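Local coordinates for protein adenine phosphoribosyltransferase (Leishmania donovani, PDB 1QB8) that probably catalyses the transfer of a 5-phosphoribosyl group from 5-phospho-alpha-D-ribose 1-diphosphate to adenine, giving AMP and diphosphate in purine salvage, at residues R27-V32 against F41-S46; L76-R81 against G152-G157; V141-D146 against S156-V161; D145-T150 against S173-P178. All blocks are in the same frame, centred on the assembly; numbering follows the deposited sequence.

Contact 1 of 4, residues R27-V32 against F41-S46. With AMP (adenosine monophosphate), chain C.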
# COMPACT_ATOMS: atom_id res chain seq x y z
N ARG A 27 -1.17 18.31 -3.15
CA ARG A 27 0.02 18.99 -3.63
C ARG A 27 0.49 18.29 -4.90
O ARG A 27 0.52 17.06 -4.95
CB ARG A 27 1.14 18.96 -2.58
CG ARG A 27 0.90 19.85 -1.38
CD ARG A 27 0.90 21.32 -1.77
NE ARG A 27 0.64 22.20 -0.63
CZ ARG A 27 -0.57 22.40 -0.09
NH1 ARG A 27 -0.69 23.22 0.95
NH2 ARG A 27 -1.64 21.80 -0.59
N TRP A 28 0.79 19.06 -5.93
CA TRP A 28 1.28 18.49 -7.19
C TRP A 28 2.69 18.99 -7.49
O TRP A 28 3.09 20.04 -6.98
CB TRP A 28 0.32 18.78 -8.36
CG TRP A 28 0.12 20.25 -8.70
CD1 TRP A 28 -0.91 21.05 -8.29
CD2 TRP A 28 0.96 21.07 -9.53
NE1 TRP A 28 -0.77 22.31 -8.82
CE2 TRP A 28 0.37 22.35 -9.58
CE3 TRP A 28 2.15 20.84 -10.23
CZ2 TRP A 28 0.93 23.40 -10.31
CZ3 TRP A 28 2.71 21.89 -10.96
CH2 TRP A 28 2.10 23.15 -10.99
N TYR A 29 3.44 18.24 -8.30
CA TYR A 29 4.82 18.59 -8.62
C TYR A 29 5.13 18.50 -10.12
O TYR A 29 4.63 17.61 -10.81
CB TYR A 29 5.80 17.66 -7.88
CG TYR A 29 5.70 17.73 -6.38
CD1 TYR A 29 6.57 18.55 -5.64
CD2 TYR A 29 4.71 17.03 -5.69
CE1 TYR A 29 6.44 18.66 -4.25
CE2 TYR A 29 4.57 17.14 -4.32
CZ TYR A 29 5.43 17.95 -3.60
OH TYR A 29 5.25 18.09 -2.25
N SER A 30 5.97 19.41 -10.60
CA SER A 30 6.37 19.42 -12.01
C SER A 30 7.52 18.42 -12.16
O SER A 30 8.07 17.96 -11.16
CB SER A 30 6.79 20.83 -12.44
OG SER A 30 7.93 21.29 -11.74
N PRO A 31 7.89 18.07 -13.40
CA PRO A 31 8.97 17.11 -13.68
C PRO A 31 10.29 17.18 -12.89
O PRO A 31 10.79 16.13 -12.48
CB PRO A 31 9.19 17.28 -15.18
CG PRO A 31 7.80 17.52 -15.66
CD PRO A 31 7.29 18.54 -14.66
N VAL A 32 10.86 18.36 -12.68
CA VAL A 32 12.12 18.46 -11.94
C VAL A 32 11.96 18.19 -10.45
O VAL A 32 12.94 18.11 -9.71
CB VAL A 32 12.83 19.83 -12.13
CG1 VAL A 32 13.33 19.99 -13.56
CG2 VAL A 32 11.90 20.97 -11.75
N PHE A 41 2.31 16.15 -11.25
CA PHE A 41 2.24 14.85 -10.57
C PHE A 41 1.55 15.03 -9.21
O PHE A 41 2.06 15.73 -8.34
CB PHE A 41 3.65 14.26 -10.37
CG PHE A 41 3.67 12.90 -9.72
CD1 PHE A 41 3.66 11.74 -10.48
CD2 PHE A 41 3.73 12.77 -8.33
CE1 PHE A 41 3.71 10.48 -9.88
CE2 PHE A 41 3.78 11.52 -7.72
CZ PHE A 41 3.77 10.37 -8.49
N ALA A 42 0.38 14.41 -9.06
CA ALA A 42 -0.37 14.50 -7.81
C ALA A 42 0.24 13.55 -6.78
O ALA A 42 0.17 12.33 -6.94
CB ALA A 42 -1.84 14.17 -8.05
N ASP A 43 0.85 14.13 -5.76
CA ASP A 43 1.51 13.37 -4.70
C ASP A 43 0.53 12.81 -3.67
O ASP A 43 -0.10 13.56 -2.92
CB ASP A 43 2.58 14.26 -4.05
CG ASP A 43 3.39 13.54 -3.00
OD1 ASP A 43 3.40 12.30 -2.95
OD2 ASP A 43 4.03 14.25 -2.20
N VAL A 44 0.44 11.48 -3.62
CA VAL A 44 -0.46 10.80 -2.68
C VAL A 44 -0.06 11.04 -1.22
O VAL A 44 -0.90 10.95 -0.33
CB VAL A 44 -0.52 9.29 -2.98
CG1 VAL A 44 0.74 8.59 -2.48
CG2 VAL A 44 -1.77 8.68 -2.38
N SER A 45 1.21 11.36 -0.99
CA SER A 45 1.72 11.65 0.35
C SER A 45 1.05 12.90 0.91
O SER A 45 0.89 13.02 2.13
CB SER A 45 3.24 11.87 0.34
OG SER A 45 3.94 10.65 0.12
N SER A 46 0.70 13.85 0.05
CA SER A 46 0.03 15.07 0.51
C SER A 46 -1.33 14.73 1.13
O SER A 46 -1.88 15.52 1.89
CB SER A 46 -0.13 16.09 -0.63
OG SER A 46 -0.94 15.58 -1.68
P AMP C . -3.45 5.06 -15.58
O1P AMP C . -3.27 3.60 -15.78
O2P AMP C . -4.79 5.57 -15.27
O3P AMP C . -2.87 5.83 -16.86
O5' AMP C . -2.50 5.53 -14.50
C5' AMP C . -1.52 4.58 -13.82
C4' AMP C . -1.13 5.05 -12.43
O4' AMP C . -0.13 6.06 -12.60
C3' AMP C . -2.29 5.69 -11.62
O3' AMP C . -2.81 4.84 -10.62
C2' AMP C . -1.72 6.87 -10.89
O2' AMP C . -1.15 6.38 -9.68
C1' AMP C . -0.64 7.18 -11.93
N9 AMP C . -0.51 8.50 -12.50
C8 AMP C . -0.83 8.91 -13.76
N7 AMP C . -0.87 10.21 -13.86
C5 AMP C . -0.55 10.71 -12.60
C6 AMP C . -0.41 12.01 -12.07
N6 AMP C . -0.61 13.13 -12.80
N1 AMP C . -0.07 12.09 -10.75
C2 AMP C . 0.12 10.98 -10.04
N3 AMP C . 0.03 9.70 -10.42
C4 AMP C . -0.32 9.61 -11.74
O HOH W 1 3.46 16.66 -1.06

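Contact 2 of 4, residues L76-R81 against G152-G157. With AMP (adenosine monophosphate), chain C.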
# COMPACT_ATOMS: atom_id res chain seq x y z
N LEU A 76 -10.67 -4.36 -4.31
CA LEU A 76 -9.46 -4.69 -5.06
C LEU A 76 -8.65 -3.40 -5.27
O LEU A 76 -9.05 -2.54 -6.05
CB LEU A 76 -9.82 -5.30 -6.41
CG LEU A 76 -8.67 -5.54 -7.40
CD1 LEU A 76 -7.76 -6.65 -6.88
CD2 LEU A 76 -9.23 -5.91 -8.76
N GLY A 77 -7.52 -3.29 -4.57
CA GLY A 77 -6.69 -2.10 -4.68
C GLY A 77 -5.51 -2.32 -5.61
O GLY A 77 -4.94 -3.41 -5.64
N PHE A 78 -5.13 -1.27 -6.32
CA PHE A 78 -4.04 -1.33 -7.28
C PHE A 78 -2.68 -1.01 -6.65
O PHE A 78 -2.56 -0.07 -5.86
CB PHE A 78 -4.32 -0.37 -8.45
CG PHE A 78 -5.63 -0.62 -9.19
CD1 PHE A 78 -6.42 -1.73 -8.90
CD2 PHE A 78 -6.06 0.26 -10.18
CE1 PHE A 78 -7.62 -1.95 -9.58
CE2 PHE A 78 -7.25 0.06 -10.86
CZ PHE A 78 -8.04 -1.05 -10.56
N ASP A 79 -1.67 -1.80 -7.00
CA ASP A 79 -0.30 -1.64 -6.50
C ASP A 79 0.29 -0.33 -7.05
O ASP A 79 0.31 -0.14 -8.27
CB ASP A 79 0.52 -2.85 -7.00
CG ASP A 79 1.90 -2.96 -6.36
OD1 ASP A 79 2.37 -2.03 -5.69
OD2 ASP A 79 2.54 -4.01 -6.55
N ALA A 80 0.75 0.59 -6.20
CA ALA A 80 0.80 0.43 -4.75
C ALA A 80 -0.08 1.46 -4.03
O ALA A 80 -0.42 1.29 -2.87
CB ALA A 80 2.24 0.60 -4.26
N ARG A 81 -0.43 2.53 -4.72
CA ARG A 81 -1.21 3.59 -4.09
C ARG A 81 -2.63 3.22 -3.71
O ARG A 81 -3.21 3.83 -2.81
CB ARG A 81 -1.08 4.88 -4.89
CG ARG A 81 0.39 5.28 -5.01
CD ARG A 81 0.58 6.69 -5.48
NE ARG A 81 0.45 6.84 -6.93
CZ ARG A 81 1.49 7.04 -7.72
NH1 ARG A 81 1.33 7.19 -9.03
NH2 ARG A 81 2.70 7.07 -7.20
N GLY A 152 -5.56 2.66 -18.04
CA GLY A 152 -4.95 1.38 -18.36
C GLY A 152 -4.98 0.39 -17.21
O GLY A 152 -5.23 -0.80 -17.42
N THR A 153 -4.75 0.87 -16.00
CA THR A 153 -4.76 0.01 -14.82
C THR A 153 -6.18 -0.41 -14.48
O THR A 153 -6.42 -1.56 -14.11
CB THR A 153 -4.16 0.74 -13.63
OG1 THR A 153 -3.06 1.54 -14.07
CG2 THR A 153 -3.66 -0.25 -12.61
N ALA A 154 -7.11 0.54 -14.59
CA ALA A 154 -8.53 0.30 -14.31
C ALA A 154 -9.05 -0.82 -15.20
O ALA A 154 -9.78 -1.71 -14.74
CB ALA A 154 -9.34 1.57 -14.54
N LEU A 155 -8.65 -0.78 -16.46
CA LEU A 155 -9.05 -1.78 -17.44
C LEU A 155 -8.49 -3.15 -17.04
O LEU A 155 -9.14 -4.17 -17.26
CB LEU A 155 -8.56 -1.39 -18.83
CG LEU A 155 -8.85 -2.38 -19.96
CD1 LEU A 155 -10.35 -2.64 -20.09
CD2 LEU A 155 -8.27 -1.84 -21.26
N SER A 156 -7.28 -3.17 -16.48
CA SER A 156 -6.70 -4.44 -16.02
C SER A 156 -7.59 -4.98 -14.90
O SER A 156 -7.87 -6.18 -14.85
CB SER A 156 -5.27 -4.24 -15.51
OG SER A 156 -4.33 -4.31 -16.58
N GLY A 157 -8.05 -4.08 -14.04
CA GLY A 157 -8.93 -4.45 -12.94
C GLY A 157 -10.22 -5.03 -13.48
O GLY A 157 -10.63 -6.12 -13.07
P AMP C . -3.45 5.06 -15.58
O1P AMP C . -3.27 3.60 -15.78
O2P AMP C . -4.79 5.57 -15.27
O3P AMP C . -2.87 5.83 -16.86
O5' AMP C . -2.50 5.53 -14.50
C5' AMP C . -1.52 4.58 -13.82
C4' AMP C . -1.13 5.05 -12.43
O4' AMP C . -0.13 6.06 -12.60
C3' AMP C . -2.29 5.69 -11.62
O3' AMP C . -2.81 4.84 -10.62
C2' AMP C . -1.72 6.87 -10.89
O2' AMP C . -1.15 6.38 -9.68
C1' AMP C . -0.64 7.18 -11.93
N9 AMP C . -0.51 8.50 -12.50
C8 AMP C . -0.83 8.91 -13.76
N7 AMP C . -0.87 10.21 -13.86
C5 AMP C . -0.55 10.71 -12.60
C6 AMP C . -0.41 12.01 -12.07
N6 AMP C . -0.61 13.13 -12.80
N1 AMP C . -0.07 12.09 -10.75
C2 AMP C . 0.12 10.98 -10.04
N3 AMP C . 0.03 9.70 -10.42
C4 AMP C . -0.32 9.61 -11.74

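Contact 3 of 4, residues V141-D146 against S156-V161. With AMP (adenosine monophosphate), chain C.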
# COMPACT_ATOMS: atom_id res chain seq x y z
N VAL A 141 -17.11 -6.55 -6.55
CA VAL A 141 -15.84 -5.89 -6.26
C VAL A 141 -15.75 -4.40 -6.52
O VAL A 141 -16.10 -3.91 -7.60
CB VAL A 141 -14.72 -6.56 -7.09
CG1 VAL A 141 -13.34 -6.10 -6.61
CG2 VAL A 141 -14.84 -8.07 -7.04
N VAL A 142 -15.20 -3.70 -5.53
CA VAL A 142 -14.96 -2.27 -5.64
C VAL A 142 -13.47 -2.14 -6.00
O VAL A 142 -12.61 -2.70 -5.31
CB VAL A 142 -15.21 -1.55 -4.31
CG1 VAL A 142 -14.81 -0.08 -4.40
CG2 VAL A 142 -16.67 -1.67 -3.93
N LEU A 143 -13.18 -1.47 -7.12
CA LEU A 143 -11.80 -1.26 -7.56
C LEU A 143 -11.35 0.10 -7.03
O LEU A 143 -12.12 1.07 -7.10
CB LEU A 143 -11.71 -1.27 -9.09
CG LEU A 143 -11.65 -2.60 -9.84
CD1 LEU A 143 -12.79 -3.49 -9.44
CD2 LEU A 143 -11.69 -2.34 -11.32
N ILE A 144 -10.11 0.19 -6.53
CA ILE A 144 -9.62 1.45 -5.99
C ILE A 144 -8.14 1.75 -6.25
O ILE A 144 -7.29 0.86 -6.20
CB ILE A 144 -9.91 1.55 -4.46
CG1 ILE A 144 -9.67 2.97 -3.95
CG2 ILE A 144 -9.06 0.58 -3.68
CD1 ILE A 144 -10.15 3.22 -2.53
N ASP A 145 -7.86 3.02 -6.53
CA ASP A 145 -6.51 3.52 -6.79
C ASP A 145 -6.55 5.01 -6.46
O ASP A 145 -7.63 5.57 -6.27
CB ASP A 145 -6.14 3.32 -8.26
CG ASP A 145 -4.64 3.35 -8.50
OD1 ASP A 145 -4.23 3.11 -9.64
OD2 ASP A 145 -3.86 3.56 -7.55
N ASP A 146 -5.39 5.67 -6.39
CA ASP A 146 -5.37 7.09 -6.07
C ASP A 146 -5.74 8.02 -7.23
O ASP A 146 -6.62 8.87 -7.09
CB ASP A 146 -4.05 7.53 -5.43
CG ASP A 146 -2.88 7.53 -6.40
OD1 ASP A 146 -1.97 8.37 -6.22
OD2 ASP A 146 -2.87 6.69 -7.32
N SER A 156 -7.28 -3.17 -16.48
CA SER A 156 -6.70 -4.44 -16.02
C SER A 156 -7.59 -4.98 -14.90
O SER A 156 -7.87 -6.18 -14.85
CB SER A 156 -5.27 -4.24 -15.51
OG SER A 156 -4.33 -4.31 -16.58
N GLY A 157 -8.05 -4.08 -14.04
CA GLY A 157 -8.93 -4.45 -12.94
C GLY A 157 -10.22 -5.03 -13.48
O GLY A 157 -10.63 -6.12 -13.07
N LEU A 158 -10.84 -4.35 -14.44
CA LEU A 158 -12.09 -4.83 -15.04
C LEU A 158 -11.92 -6.22 -15.65
O LEU A 158 -12.71 -7.13 -15.38
CB LEU A 158 -12.57 -3.86 -16.13
CG LEU A 158 -12.77 -2.38 -15.74
CD1 LEU A 158 -13.19 -1.57 -16.97
CD2 LEU A 158 -13.82 -2.27 -14.65
N GLN A 159 -10.87 -6.40 -16.44
CA GLN A 159 -10.62 -7.69 -17.07
C GLN A 159 -10.48 -8.82 -16.05
O GLN A 159 -11.04 -9.89 -16.23
CB GLN A 159 -9.35 -7.64 -17.92
CG GLN A 159 -9.44 -6.74 -19.13
CD GLN A 159 -8.13 -6.63 -19.88
OE1 GLN A 159 -7.06 -6.88 -19.31
NE2 GLN A 159 -8.19 -6.24 -21.14
N LEU A 160 -9.74 -8.56 -14.98
CA LEU A 160 -9.52 -9.56 -13.94
C LEU A 160 -10.79 -9.94 -13.16
O LEU A 160 -10.99 -11.10 -12.84
CB LEU A 160 -8.40 -9.12 -12.99
CG LEU A 160 -7.04 -9.02 -13.68
CD1 LEU A 160 -6.04 -8.30 -12.81
CD2 LEU A 160 -6.55 -10.41 -14.04
N VAL A 161 -11.63 -8.95 -12.87
CA VAL A 161 -12.88 -9.21 -12.15
C VAL A 161 -13.83 -9.97 -13.08
O VAL A 161 -14.49 -10.93 -12.68
CB VAL A 161 -13.53 -7.89 -11.66
CG1 VAL A 161 -14.91 -8.15 -11.09
CG2 VAL A 161 -12.66 -7.24 -10.61
P AMP C . -3.45 5.06 -15.58
O1P AMP C . -3.27 3.60 -15.78
O2P AMP C . -4.79 5.57 -15.27
O3P AMP C . -2.87 5.83 -16.86
O5' AMP C . -2.50 5.53 -14.50
C5' AMP C . -1.52 4.58 -13.82
C4' AMP C . -1.13 5.05 -12.43
O4' AMP C . -0.13 6.06 -12.60
C3' AMP C . -2.29 5.69 -11.62
O3' AMP C . -2.81 4.84 -10.62
C2' AMP C . -1.72 6.87 -10.89
O2' AMP C . -1.15 6.38 -9.68
C1' AMP C . -0.64 7.18 -11.93
N9 AMP C . -0.51 8.50 -12.50
C8 AMP C . -0.83 8.91 -13.76
N7 AMP C . -0.87 10.21 -13.86
C5 AMP C . -0.55 10.71 -12.60
C6 AMP C . -0.41 12.01 -12.07
N6 AMP C . -0.61 13.13 -12.80
N1 AMP C . -0.07 12.09 -10.75
C2 AMP C . 0.12 10.98 -10.04
N3 AMP C . 0.03 9.70 -10.42
C4 AMP C . -0.32 9.61 -11.74

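Contact 4 of 4, residues D145-T150 against S173-P178. With AMP (adenosine monophosphate), chain C.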
# COMPACT_ATOMS: atom_id res chain seq x y z
N ASP A 145 -7.86 3.02 -6.53
CA ASP A 145 -6.51 3.52 -6.79
C ASP A 145 -6.55 5.01 -6.46
O ASP A 145 -7.63 5.57 -6.27
CB ASP A 145 -6.14 3.32 -8.26
CG ASP A 145 -4.64 3.35 -8.50
OD1 ASP A 145 -4.23 3.11 -9.64
OD2 ASP A 145 -3.86 3.56 -7.55
N ASP A 146 -5.39 5.67 -6.39
CA ASP A 146 -5.37 7.09 -6.07
C ASP A 146 -5.74 8.02 -7.23
O ASP A 146 -6.62 8.87 -7.09
CB ASP A 146 -4.05 7.53 -5.43
CG ASP A 146 -2.88 7.53 -6.40
OD1 ASP A 146 -1.97 8.37 -6.22
OD2 ASP A 146 -2.87 6.69 -7.32
N VAL A 147 -5.12 7.82 -8.39
CA VAL A 147 -5.37 8.67 -9.55
C VAL A 147 -5.82 7.91 -10.79
O VAL A 147 -5.21 6.90 -11.17
CB VAL A 147 -4.11 9.49 -9.94
CG1 VAL A 147 -4.39 10.35 -11.16
CG2 VAL A 147 -3.66 10.37 -8.78
N LEU A 148 -6.92 8.36 -11.39
CA LEU A 148 -7.41 7.75 -12.63
C LEU A 148 -6.90 8.69 -13.73
O LEU A 148 -7.29 9.86 -13.77
CB LEU A 148 -8.94 7.70 -12.68
CG LEU A 148 -9.55 7.14 -13.98
CD1 LEU A 148 -9.36 5.63 -14.06
CD2 LEU A 148 -11.02 7.49 -14.08
N ALA A 149 -5.98 8.19 -14.55
CA ALA A 149 -5.40 8.98 -15.63
C ALA A 149 -5.85 8.46 -17.01
O ALA A 149 -6.90 8.86 -17.50
CB ALA A 149 -3.88 8.99 -15.52
N THR A 150 -5.07 7.57 -17.61
CA THR A 150 -5.44 7.01 -18.92
C THR A 150 -6.41 5.83 -18.78
O THR A 150 -7.06 5.44 -19.75
CB THR A 150 -4.21 6.53 -19.73
OG1 THR A 150 -3.66 5.35 -19.12
CG2 THR A 150 -3.15 7.61 -19.79
N SER A 173 -11.56 6.46 -7.54
CA SER A 173 -10.25 7.09 -7.53
C SER A 173 -10.34 8.35 -6.68
O SER A 173 -11.39 8.98 -6.61
CB SER A 173 -9.82 7.46 -8.95
OG SER A 173 -10.70 8.38 -9.54
N ILE A 174 -9.26 8.67 -5.99
CA ILE A 174 -9.24 9.88 -5.18
C ILE A 174 -9.27 11.08 -6.13
O ILE A 174 -10.07 12.00 -5.95
CB ILE A 174 -7.97 9.96 -4.29
CG1 ILE A 174 -7.87 8.73 -3.39
CG2 ILE A 174 -7.97 11.24 -3.47
CD1 ILE A 174 -9.08 8.51 -2.47
N LEU A 175 -8.44 11.02 -7.16
CA LEU A 175 -8.34 12.08 -8.15
C LEU A 175 -8.49 11.55 -9.57
O LEU A 175 -7.98 10.48 -9.90
CB LEU A 175 -6.98 12.76 -8.04
CG LEU A 175 -6.74 13.94 -9.00
CD1 LEU A 175 -7.42 15.18 -8.44
CD2 LEU A 175 -5.26 14.18 -9.16
N SER A 176 -9.18 12.32 -10.41
CA SER A 176 -9.36 11.95 -11.80
C SER A 176 -8.80 13.07 -12.68
O SER A 176 -8.77 14.23 -12.27
CB SER A 176 -10.83 11.72 -12.12
OG SER A 176 -11.59 12.88 -11.86
N ILE A 177 -8.30 12.69 -13.85
CA ILE A 177 -7.74 13.63 -14.82
C ILE A 177 -8.65 13.52 -16.04
O ILE A 177 -8.27 12.92 -17.06
CB ILE A 177 -6.30 13.22 -15.25
CG1 ILE A 177 -5.45 12.79 -14.05
CG2 ILE A 177 -5.64 14.35 -16.00
CD1 ILE A 177 -5.30 13.84 -13.01
N PRO A 178 -9.87 14.10 -15.97
CA PRO A 178 -10.88 14.07 -17.04
C PRO A 178 -10.40 14.39 -18.46
O PRO A 178 -11.04 13.98 -19.44
CB PRO A 178 -11.93 15.07 -16.53
CG PRO A 178 -11.13 15.99 -15.66
CD PRO A 178 -10.26 15.04 -14.91
P AMP C . -3.45 5.06 -15.58
O1P AMP C . -3.27 3.60 -15.78
O2P AMP C . -4.79 5.57 -15.27
O3P AMP C . -2.87 5.83 -16.86
O5' AMP C . -2.50 5.53 -14.50
C5' AMP C . -1.52 4.58 -13.82
C4' AMP C . -1.13 5.05 -12.43
O4' AMP C . -0.13 6.06 -12.60
C3' AMP C . -2.29 5.69 -11.62
O3' AMP C . -2.81 4.84 -10.62
C2' AMP C . -1.72 6.87 -10.89
O2' AMP C . -1.15 6.38 -9.68
C1' AMP C . -0.64 7.18 -11.93
N9 AMP C . -0.51 8.50 -12.50
C8 AMP C . -0.83 8.91 -13.76
N7 AMP C . -0.87 10.21 -13.86
C5 AMP C . -0.55 10.71 -12.60
C6 AMP C . -0.41 12.01 -12.07
N6 AMP C . -0.61 13.13 -12.80
N1 AMP C . -0.07 12.09 -10.75
C2 AMP C . 0.12 10.98 -10.04
N3 AMP C . 0.03 9.70 -10.42
C4 AMP C . -0.32 9.61 -11.74
O HOH W 2 -9.15 10.30 -17.33

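Contact 1 of 4, residues R27-V32 against F41-S46
Y29 and F41 form the hydrogen-bonded pair of a short antiparallel hairpin, strands 28-29 and 41-42. Its backbone bonds run from Y29 N to F41 O (2.9 Å) and from F41 N to Y29 O (2.8 Å), and a third, D43 N to R27 O, carries the pairing past W28 and A42. Beyond it S46 OG accepts a weak bond from R27 N (3.1 Å) while donating to D43 O, tying the first helical turn to the hairpin.

Side chains meet on the face that bears Y29. CE2 at the edge of its ring lies 3.5 Å from D43 CB, the ring and carboxylate planes being 65° apart. CG of D43 stands anti to the backbone N (chi1 -176°), which carries the carboxylate alongside the Y29 ring, where one water joins D43 OD2 (2.7 Å) to Y29 OH (2.6 Å). OD1, approached from above the carboxylate plane, caps the coming helix by accepting from S45 N.

Two strand residues then serve the ligand. A42 N donates to N1 of AMP (2.9 Å), and the F41 ring has C2 of the base 3.6 Å above one face. The bond to N1 is consistent with recognition of adenine through a main-chain N-H that the strand pairing holds in place.

Contact 2 of 4, residues L76-R81 against G152-G157
F78 and L76 of strand 74-78 rest on the first turns of helix 152-163, an apolar helix-on-sheet contact in the alpha/beta core of a type I phosphoribosyltransferase. Strand segment 76-78 and helix segment 152-157 run roughly antiparallel, at 150°, with axes 9.9 Å apart, and no hydrogen bond passes between them.

The F78 ring carries most of the contact, meeting the helix obliquely. CD2 lies 3.5 Å from T153 CG2, CE2 lies 3.7 Å from A154 CA, and CZ reaches G157 CA at 4.2 Å, where the lack of a side chain lets the ring settle close to the backbone. L76 adds CD2 against the same glycine. M171 of strand 167-173 and M100 of strand 97-100 also touch F78, so the ring is enclosed within the core.

T153 divides its branches between core and ligand. CG2, anti to the backbone N, faces the ring, while OG1, beside that N (chi1 -38°), turns to the phosphate. R81, beyond the strand end, bends at chi3 and brings NH1 to O2' of AMP (2.7 Å), with a weaker bond from NE. At the helix start, O1P of the phosphate accepts from both T153 N (3.1 Å) and T153 OG1 (2.7 Å).

Contact 3 of 4, residues V141-D146 against S156-V161
L143 and V141, alternate residues on one face of strand 140-145, pack against helix segment 156-161 by apolar contacts alone. The two branches of L143 part. CD1 lies alongside V161 CG2 (3.9 Å), whereas CD2 settles on the backbone where G157 meets L158, 3.8 Å from G157 C, and touches L158 CD2 at 4.0 Å. G157, having no side chain, lets that methyl reach the main chain. V141 slides past V161 in the opposite direction, CG2 to CG1 at 4.1 Å. In V161, CG1 stands anti to the backbone N (chi1 172°), which leaves CG2 to touch both V141 CB and L143 CD1.

Strand 141-145 and helix segment 156-161 run at 157° with axes 9.8 Å apart, the near-antiparallel pairing of a beta-alpha-beta crossover whose returning strand is 167-173.

Polar contacts gather at the strand's end, away from the helix. D146 N donates to D145 OD2 (2.9 Å), meeting it from above the carboxylate plane. D145, also a magnesium ligand in this protein, has OD1 2.4 Å from O3' of AMP, and D146 OD2 is 2.9 Å from O2'. D146 OD1 has a second partner in R81, a salt bridge.

The chemistry thus changes along the segment: apolar branches hold the body of the strand against the helix, and D145 and D146, where the strand gives way to a corner, present a pair of acids to the ribose hydroxyls.

Contact 4 of 4, residues D145-T150 against S173-P178
V147 CG2, which touches L175 CD2 (4.1 Å), lies against one face of the adenine of AMP, the main flat group here, 4.0 Å from C2. On the same side, near the rim, A149 CB is 3.5 Å from C8, and on the opposite side the F41 ring lies over the C2 end of the base.

V147 reaches both partners because CG1 stands anti to the backbone N (chi1 179°): CG2 is left for the base and L175, while CG1 crosses I177 CG1 at 3.9 Å. On the other face of the little sheet, L148 CB touches S173 OG.

Backbone pairing joins the two strands in parallel. L175 N donates to D146 O, an acceptor that also takes a weak bond from I174 N; L148 N donates to L175 O (2.8 Å), and I177 N donates to L148 O (3.0 Å), nearly along the C=O axis. Past the last bond one water donates to both A149 O and I177 O.

The strand then delivers the phosphate loop. A149 N donates to O2P (3.0 Å) and T150 N to O3P (2.9 Å), so successive main-chain N-H groups grip different oxygens. Two acids, a strand residue against the nucleoside and a turn around the 5'-phosphate, leading into helix 152-163, make up the PRPP-binding motif of type I phosphoribosyltransferases.

All four contacts are largely buried, and all touch AMP, but by different means. Contacts 2 and 3 belong to the apolar core: both set neighbouring strands of the main sheet on helix 152-163, share S156 and G157, and have touching residues that are all buried. Contacts 1 and 4, each with some partly exposed residues, are small sheets held by backbone hydrogen bonds, antiparallel in one and parallel in the other, and meet where A42 CB packs on L175 CD2. Contacts 1, 2 and 3 reach the second subunit; contact 4 does not. Past the corner at D146 the chain of contact 3 enters the separate small sheet of contact 4, which precedes the helix.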